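Local coordinates for pyruvate kinase (Pyrobaculum aerophilum, PDB 3QTG), which catalyses the last step of glycolysis, interconverting phosphoenolpyruvate plus ADP and pyruvate plus ATP with the help of a divalent metal ion, at residues A[86-94]-A[108-119]; A[131-142]-A[151-161]. All blocks are in the same frame, centred on the assembly; numbering follows the deposited sequence.

Contact 1: residues A[86-94]-A[108-119]; sequences IRVGSTSPI and DKSDGTYIPVPN
Ile86 and Val117 make the tight end of this contact, where the loop after barrel strand 76-80 packs on edge strand 115-117 of the lid (B) domain sheet. Ile86 CG2 lies 3.4 Å from Val117 CG1, closer than methyl groups usually pack, and the two side chains cross nearly at right angles. A chi1 of -65° leaves Ile86 CG2, opposite its N, against Val117, while Ile86 CD1 lies 3.8 Å from Asn119 CB. Phe122 of the helix that Asn119 N-caps touches both Ile86 and Val117. Next along, Val88 CG1 rests 3.9 Å from Ile115 CG2. A backbone seam follows: Gly89 N donates to Pro116 O (2.8 Å, 171°), and Ser90 bridges Lys109 by accepting from Ser110 N and donating to Asp108 O. The solvent side is looser: Ser90 OG lies alongside the Lys109 side chain, 3.5 Å from its CD, and both residues are exposed. Farther on, Thr91 OG1 and Ser110 OG hydrogen-bond at 3.1 Å; Ser110 OG also accepts from Gly112 N in an ST turn. The chemistry implies a loop fixed mainly by main-chain bonds and apolar packing; Arg87, which probably binds ATP as in related enzymes, leaves the backbone away from 108-119, its NH1 bonding Gly164 O.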
# COMPACT_ATOMS: atom_id res chain seq x y z
N ILE A 86 32.96 -31.03 24.43
CA ILE A 86 33.28 -32.41 24.71
C ILE A 86 34.62 -32.71 24.05
O ILE A 86 34.78 -32.47 22.86
CB ILE A 86 32.17 -33.40 24.23
CG1 ILE A 86 30.88 -33.16 25.03
CG2 ILE A 86 32.65 -34.85 24.35
CD1 ILE A 86 29.73 -34.12 24.70
N ARG A 87 35.58 -33.20 24.84
CA ARG A 87 36.92 -33.44 24.33
C ARG A 87 37.36 -34.86 24.56
O ARG A 87 36.92 -35.50 25.50
CB ARG A 87 37.90 -32.46 24.98
CG ARG A 87 37.65 -31.04 24.52
CD ARG A 87 38.36 -29.99 25.36
NE ARG A 87 38.02 -28.67 24.80
CZ ARG A 87 38.65 -28.09 23.78
NH1 ARG A 87 39.69 -28.68 23.20
NH2 ARG A 87 38.25 -26.91 23.35
N VAL A 88 38.23 -35.36 23.68
CA VAL A 88 38.82 -36.67 23.85
C VAL A 88 39.51 -36.66 25.23
O VAL A 88 40.13 -35.65 25.62
CB VAL A 88 39.84 -36.98 22.73
CG1 VAL A 88 40.53 -38.32 22.95
CG2 VAL A 88 39.18 -36.93 21.34
N GLY A 89 39.39 -37.76 25.96
CA GLY A 89 40.04 -37.90 27.26
C GLY A 89 41.50 -38.30 27.12
O GLY A 89 42.08 -38.22 26.03
N SER A 90 42.09 -38.76 28.21
CA SER A 90 43.51 -39.07 28.22
C SER A 90 43.84 -40.35 27.42
O SER A 90 43.24 -41.41 27.61
CB SER A 90 44.03 -39.14 29.68
OG SER A 90 45.25 -39.86 29.71
N THR A 91 44.80 -40.22 26.51
CA THR A 91 45.21 -41.29 25.61
C THR A 91 46.51 -40.86 24.90
O THR A 91 46.73 -39.67 24.67
CB THR A 91 44.07 -41.66 24.53
OG1 THR A 91 44.42 -42.84 23.79
CG2 THR A 91 43.81 -40.54 23.56
N SER A 92 47.35 -41.83 24.57
CA SER A 92 48.42 -41.61 23.60
C SER A 92 47.76 -41.36 22.23
O SER A 92 46.61 -41.80 22.01
CB SER A 92 49.30 -42.85 23.53
OG SER A 92 48.49 -44.00 23.29
N PRO A 93 48.44 -40.64 21.32
CA PRO A 93 47.82 -40.34 20.02
C PRO A 93 47.31 -41.61 19.33
O PRO A 93 47.98 -42.64 19.37
CB PRO A 93 48.97 -39.71 19.22
CG PRO A 93 49.85 -39.07 20.30
CD PRO A 93 49.80 -40.05 21.43
N ILE A 94 46.12 -41.54 18.77
CA ILE A 94 45.54 -42.69 18.08
C ILE A 94 45.54 -42.40 16.59
O ILE A 94 44.97 -41.41 16.14
CB ILE A 94 44.09 -43.00 18.58
CG1 ILE A 94 44.13 -43.51 20.02
CG2 ILE A 94 43.40 -44.04 17.69
CD1 ILE A 94 42.93 -43.08 20.84
N ASP A 108 37.25 -41.36 30.70
CA ASP A 108 38.19 -40.25 30.74
C ASP A 108 39.63 -40.71 30.45
O ASP A 108 40.55 -39.89 30.40
CB ASP A 108 38.11 -39.51 32.09
CG ASP A 108 38.39 -40.40 33.27
OD1 ASP A 108 38.38 -41.64 33.11
OD2 ASP A 108 38.63 -39.88 34.38
N LYS A 109 39.83 -42.01 30.24
CA LYS A 109 41.16 -42.57 30.00
C LYS A 109 41.05 -43.94 29.36
O LYS A 109 40.40 -44.83 29.89
CB LYS A 109 42.02 -42.64 31.29
CG LYS A 109 43.36 -43.33 31.05
CD LYS A 109 44.51 -42.60 31.68
CE LYS A 109 45.84 -43.23 31.24
NZ LYS A 109 46.98 -42.45 31.73
N SER A 110 41.69 -44.10 28.20
CA SER A 110 41.70 -45.38 27.50
C SER A 110 42.98 -46.17 27.77
O SER A 110 43.93 -45.65 28.34
CB SER A 110 41.53 -45.17 25.99
OG SER A 110 42.79 -44.97 25.39
N ASP A 111 42.96 -47.44 27.36
CA ASP A 111 44.12 -48.33 27.43
C ASP A 111 44.82 -48.38 26.07
O ASP A 111 45.65 -49.26 25.82
CB ASP A 111 43.66 -49.75 27.79
CG ASP A 111 42.65 -50.32 26.77
OD1 ASP A 111 42.22 -49.59 25.85
OD2 ASP A 111 42.29 -51.51 26.90
N GLY A 112 44.45 -47.46 25.19
CA GLY A 112 45.00 -47.44 23.84
C GLY A 112 44.12 -48.05 22.77
O GLY A 112 44.26 -47.71 21.60
N THR A 113 43.18 -48.92 23.14
CA THR A 113 42.37 -49.64 22.13
C THR A 113 41.10 -48.90 21.66
O THR A 113 40.40 -49.38 20.75
CB THR A 113 41.98 -51.08 22.59
OG1 THR A 113 41.17 -51.01 23.76
CG2 THR A 113 43.22 -51.94 22.91
N TYR A 114 40.79 -47.75 22.26
CA TYR A 114 39.59 -46.99 21.88
C TYR A 114 39.76 -45.50 22.14
O TYR A 114 40.72 -45.09 22.80
CB TYR A 114 38.36 -47.52 22.63
CG TYR A 114 38.45 -47.37 24.13
CD1 TYR A 114 37.95 -46.23 24.76
CD2 TYR A 114 39.06 -48.35 24.92
CE1 TYR A 114 38.03 -46.06 26.12
CE2 TYR A 114 39.14 -48.18 26.31
CZ TYR A 114 38.62 -47.04 26.89
OH TYR A 114 38.67 -46.83 28.24
N ILE A 115 38.82 -44.68 21.63
CA ILE A 115 38.83 -43.24 21.87
C ILE A 115 37.98 -42.96 23.11
O ILE A 115 36.79 -43.29 23.13
CB ILE A 115 38.26 -42.38 20.69
CG1 ILE A 115 38.79 -42.83 19.32
CG2 ILE A 115 38.47 -40.88 20.93
CD1 ILE A 115 40.30 -43.09 19.26
N PRO A 116 38.60 -42.35 24.15
CA PRO A 116 37.83 -42.06 25.33
C PRO A 116 37.07 -40.72 25.25
O PRO A 116 37.64 -39.67 24.93
CB PRO A 116 38.90 -42.05 26.42
CG PRO A 116 40.13 -41.58 25.73
CD PRO A 116 40.01 -41.93 24.28
N VAL A 117 35.78 -40.76 25.53
CA VAL A 117 34.95 -39.55 25.54
C VAL A 117 34.28 -39.43 26.91
O VAL A 117 33.35 -40.18 27.20
CB VAL A 117 33.90 -39.56 24.41
CG1 VAL A 117 33.20 -38.21 24.34
CG2 VAL A 117 34.55 -39.86 23.07
N PRO A 118 34.78 -38.51 27.78
CA PRO A 118 34.29 -38.43 29.15
C PRO A 118 32.98 -37.66 29.35
O PRO A 118 32.82 -36.94 30.33
CB PRO A 118 35.45 -37.74 29.88
CG PRO A 118 36.02 -36.85 28.90
CD PRO A 118 35.90 -37.57 27.56
N ASN A 119 32.03 -37.82 28.45
CA ASN A 119 30.75 -37.13 28.62
C ASN A 119 29.61 -37.93 28.04
O ASN A 119 29.58 -38.18 26.83
CB ASN A 119 30.81 -35.73 28.00
CG ASN A 119 29.84 -34.79 28.68
OD1 ASN A 119 28.71 -35.18 29.00
ND2 ASN A 119 30.27 -33.55 28.94

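Contact 2: residues A[131-142]-A[151-161]; sequences VILMLDGRLRLK and IEAVAESSGVI
Lys142 O accepts from Val154 N at 2.7 Å, and Lys142 N donates back to Val154 O, the reciprocal pair that defines an antiparallel hydrogen-bonded position. This is the beta hairpin of strands 139-146 and 150-155, part of the small, mainly beta lid (B) domain of pyruvate kinases. The adjoining pair, Leu141 with Ala155, is non-hydrogen-bonded; its CA atoms approach to 4.3 Å, and Leu141 CD1 touches Ala155 CB on the face that carries both side chains. Beyond it, Glu156 N donates to Arg140 O almost straight, at 171°. The extended Glu156 side chain runs across to the Arg140 guanidinium in a salt bridge, the two planes 47° apart. NH1 meets OE1 on the syn side of the carboxylate, and OE1 lies close to the guanidinium plane, although the modelled 2.5 Å between Arg140 NH1 and Glu156 OE1 is unusually short and its exact value doubtful. The bend at chi3 (90°) of Arg140 brings NH1 round to that carboxylate, while NH2 pairs with Glu170. An alanine in place of Glu156 would probably leave Arg140 NH1 without its acidic mate, with the guanidinium held by Glu170 alone of these two acids and freer to turn. At the start of strand 139-146, Arg138 and Leu139 both face Met134 in a classic beta bulge, and Met134 O accepts from Leu139 N and Gly137 N, which arrive from opposite faces of its plane. Leu139 spreads its two methyls over the second segment: CD1 lies 3.4 Å from Ser157 O, and CD2 reaches CG1 of Ile161 at 3.9 Å.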
# COMPACT_ATOMS: atom_id res chain seq x y z
N VAL A 131 27.36 -38.20 11.66
CA VAL A 131 28.76 -37.95 11.33
C VAL A 131 29.44 -37.19 12.49
O VAL A 131 28.97 -36.14 12.95
CB VAL A 131 28.90 -37.16 10.02
CG1 VAL A 131 30.37 -36.84 9.72
CG2 VAL A 131 28.21 -37.92 8.84
N ILE A 132 30.56 -37.76 12.95
CA ILE A 132 31.32 -37.23 14.05
C ILE A 132 32.46 -36.39 13.48
O ILE A 132 33.14 -36.83 12.56
CB ILE A 132 31.86 -38.38 14.92
CG1 ILE A 132 30.71 -39.06 15.67
CG2 ILE A 132 32.95 -37.88 15.88
CD1 ILE A 132 31.09 -40.43 16.13
N LEU A 133 32.67 -35.20 14.03
CA LEU A 133 33.66 -34.27 13.49
C LEU A 133 34.77 -33.98 14.48
O LEU A 133 34.53 -33.55 15.60
CB LEU A 133 33.00 -32.94 13.09
CG LEU A 133 31.83 -32.99 12.11
CD1 LEU A 133 31.16 -31.60 12.05
CD2 LEU A 133 32.36 -33.44 10.74
N MET A 134 35.99 -34.17 14.02
CA MET A 134 37.16 -33.99 14.83
C MET A 134 38.14 -33.21 13.98
O MET A 134 38.04 -33.21 12.76
CB MET A 134 37.75 -35.34 15.18
CG MET A 134 36.71 -36.32 15.72
SD MET A 134 37.29 -37.21 17.14
CE MET A 134 37.45 -38.82 16.42
N LEU A 135 39.11 -32.58 14.63
CA LEU A 135 40.13 -31.84 13.92
C LEU A 135 39.45 -30.71 13.15
O LEU A 135 39.69 -30.51 11.95
CB LEU A 135 40.94 -32.80 13.02
CG LEU A 135 42.05 -33.68 13.64
CD1 LEU A 135 41.83 -34.05 15.11
CD2 LEU A 135 42.34 -34.94 12.81
N ASP A 136 38.56 -30.00 13.84
CA ASP A 136 37.79 -28.86 13.28
C ASP A 136 36.83 -29.19 12.10
O ASP A 136 36.25 -28.29 11.49
CB ASP A 136 38.74 -27.69 12.90
CG ASP A 136 39.01 -26.75 14.07
OD1 ASP A 136 38.59 -25.57 14.01
OD2 ASP A 136 39.64 -27.18 15.07
N GLY A 137 36.66 -30.48 11.81
CA GLY A 137 35.84 -30.93 10.69
C GLY A 137 36.65 -31.66 9.63
O GLY A 137 36.07 -32.14 8.64
N ARG A 138 37.97 -31.73 9.83
CA ARG A 138 38.91 -32.41 8.92
C ARG A 138 38.96 -33.94 9.04
O ARG A 138 39.52 -34.64 8.19
CB ARG A 138 40.34 -31.87 9.11
CG ARG A 138 40.49 -30.36 8.91
CD ARG A 138 41.97 -29.96 8.68
NE ARG A 138 42.16 -28.50 8.72
CZ ARG A 138 42.08 -27.69 7.66
NH1 ARG A 138 41.81 -28.16 6.44
NH2 ARG A 138 42.26 -26.38 7.83
N LEU A 139 38.44 -34.47 10.14
CA LEU A 139 38.31 -35.91 10.29
C LEU A 139 36.84 -36.17 10.51
O LEU A 139 36.28 -35.72 11.51
CB LEU A 139 39.17 -36.42 11.46
CG LEU A 139 39.26 -37.94 11.75
CD1 LEU A 139 39.39 -38.81 10.48
CD2 LEU A 139 40.41 -38.25 12.74
N ARG A 140 36.22 -36.84 9.55
CA ARG A 140 34.82 -37.22 9.67
C ARG A 140 34.75 -38.72 9.86
O ARG A 140 35.52 -39.47 9.27
CB ARG A 140 34.03 -36.81 8.43
CG ARG A 140 34.32 -35.39 7.96
CD ARG A 140 33.75 -35.12 6.57
NE ARG A 140 32.39 -34.60 6.68
CZ ARG A 140 31.31 -35.34 6.49
NH1 ARG A 140 31.46 -36.59 6.15
NH2 ARG A 140 30.11 -34.82 6.61
N LEU A 141 33.82 -39.14 10.71
CA LEU A 141 33.61 -40.56 10.97
C LEU A 141 32.12 -40.84 10.89
O LEU A 141 31.33 -40.16 11.54
CB LEU A 141 34.12 -41.00 12.35
CG LEU A 141 35.43 -40.75 13.13
CD1 LEU A 141 36.50 -41.89 13.04
CD2 LEU A 141 36.04 -39.34 12.98
N LYS A 142 31.76 -41.87 10.13
CA LYS A 142 30.36 -42.23 9.91
C LYS A 142 29.96 -43.28 10.96
O LYS A 142 30.54 -44.36 10.98
CB LYS A 142 30.21 -42.83 8.51
CG LYS A 142 29.08 -42.30 7.68
CD LYS A 142 27.75 -42.17 8.39
CE LYS A 142 26.76 -41.46 7.46
NZ LYS A 142 26.44 -42.29 6.27
N ILE A 151 30.21 -46.42 20.86
CA ILE A 151 29.90 -46.10 19.49
C ILE A 151 31.00 -46.69 18.60
O ILE A 151 32.16 -46.70 18.97
CB ILE A 151 29.81 -44.54 19.34
CG1 ILE A 151 28.37 -44.08 19.50
CG2 ILE A 151 30.42 -44.01 18.04
CD1 ILE A 151 28.26 -42.90 20.48
N GLU A 152 30.61 -47.21 17.44
CA GLU A 152 31.55 -47.50 16.38
C GLU A 152 31.28 -46.57 15.20
O GLU A 152 30.12 -46.28 14.87
CB GLU A 152 31.44 -48.97 15.96
CG GLU A 152 31.93 -49.96 17.06
CD GLU A 152 31.61 -51.42 16.74
OE1 GLU A 152 30.68 -51.68 15.93
OE2 GLU A 152 32.30 -52.31 17.29
N ALA A 153 32.35 -46.12 14.54
CA ALA A 153 32.25 -45.22 13.41
C ALA A 153 33.37 -45.46 12.39
O ALA A 153 34.48 -45.81 12.76
CB ALA A 153 32.24 -43.77 13.89
N VAL A 154 33.08 -45.29 11.11
CA VAL A 154 34.07 -45.55 10.07
C VAL A 154 34.70 -44.23 9.67
O VAL A 154 33.99 -43.28 9.31
CB VAL A 154 33.43 -46.23 8.81
CG1 VAL A 154 34.42 -46.28 7.63
CG2 VAL A 154 32.95 -47.63 9.15
N ALA A 155 36.03 -44.18 9.72
CA ALA A 155 36.78 -43.01 9.34
C ALA A 155 36.72 -42.82 7.81
O ALA A 155 36.96 -43.76 7.05
CB ALA A 155 38.20 -43.13 9.80
N GLU A 156 36.36 -41.61 7.40
CA GLU A 156 36.25 -41.26 5.99
C GLU A 156 37.62 -40.85 5.43
O GLU A 156 37.79 -40.81 4.22
CB GLU A 156 35.20 -40.17 5.80
CG GLU A 156 33.81 -40.65 6.18
CD GLU A 156 32.72 -39.58 6.06
OE1 GLU A 156 32.93 -38.52 5.40
OE2 GLU A 156 31.63 -39.80 6.63
N SER A 157 38.58 -40.59 6.32
CA SER A 157 39.97 -40.36 5.95
C SER A 157 40.92 -40.72 7.10
O SER A 157 40.47 -41.06 8.19
CB SER A 157 40.18 -38.90 5.49
OG SER A 157 39.92 -38.00 6.54
N SER A 158 42.22 -40.68 6.81
CA SER A 158 43.27 -40.87 7.80
C SER A 158 43.43 -39.65 8.71
O SER A 158 43.05 -38.54 8.34
CB SER A 158 44.60 -41.16 7.12
OG SER A 158 44.68 -42.53 6.79
N GLY A 159 44.01 -39.87 9.88
CA GLY A 159 44.12 -38.81 10.87
C GLY A 159 44.67 -39.31 12.18
O GLY A 159 44.78 -40.52 12.40
N VAL A 160 45.04 -38.38 13.04
CA VAL A 160 45.61 -38.70 14.34
C VAL A 160 44.71 -38.04 15.38
O VAL A 160 44.52 -36.83 15.35
CB VAL A 160 47.06 -38.19 14.45
CG1 VAL A 160 47.67 -38.53 15.80
CG2 VAL A 160 47.92 -38.78 13.33
N ILE A 161 44.13 -38.86 16.25
CA ILE A 161 43.31 -38.36 17.36
C ILE A 161 44.17 -38.21 18.60
O ILE A 161 44.87 -39.14 19.01
CB ILE A 161 42.06 -39.24 17.63
CG1 ILE A 161 41.14 -39.24 16.40
CG2 ILE A 161 41.28 -38.70 18.83
CD1 ILE A 161 40.15 -40.39 16.36

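From the N terminus, the chain leaves barrel strand 76-80 and enters the lid domain through 86-94. Contact 1 closes the loop that runs through strands 94-96 and 101-106 and returns along 108-119. Helix 120-125 follows, and contact 2 closes the later, shorter excursion between 131-142 and 151-161. The two loops therefore follow in series, neither nested nor crossed, with centres about 14 Å apart. They meet where strand 94-96 pairs with 159-161: Ile94 O lies 2.7 Å from Ile161 N, a probable hydrogen bond, and Val88 CG2 packs on Ile161 CG2. Strand 101-106, between 115-117 and 150-155, joins both contacts in one sheet before the chain returns to barrel strand 199-202.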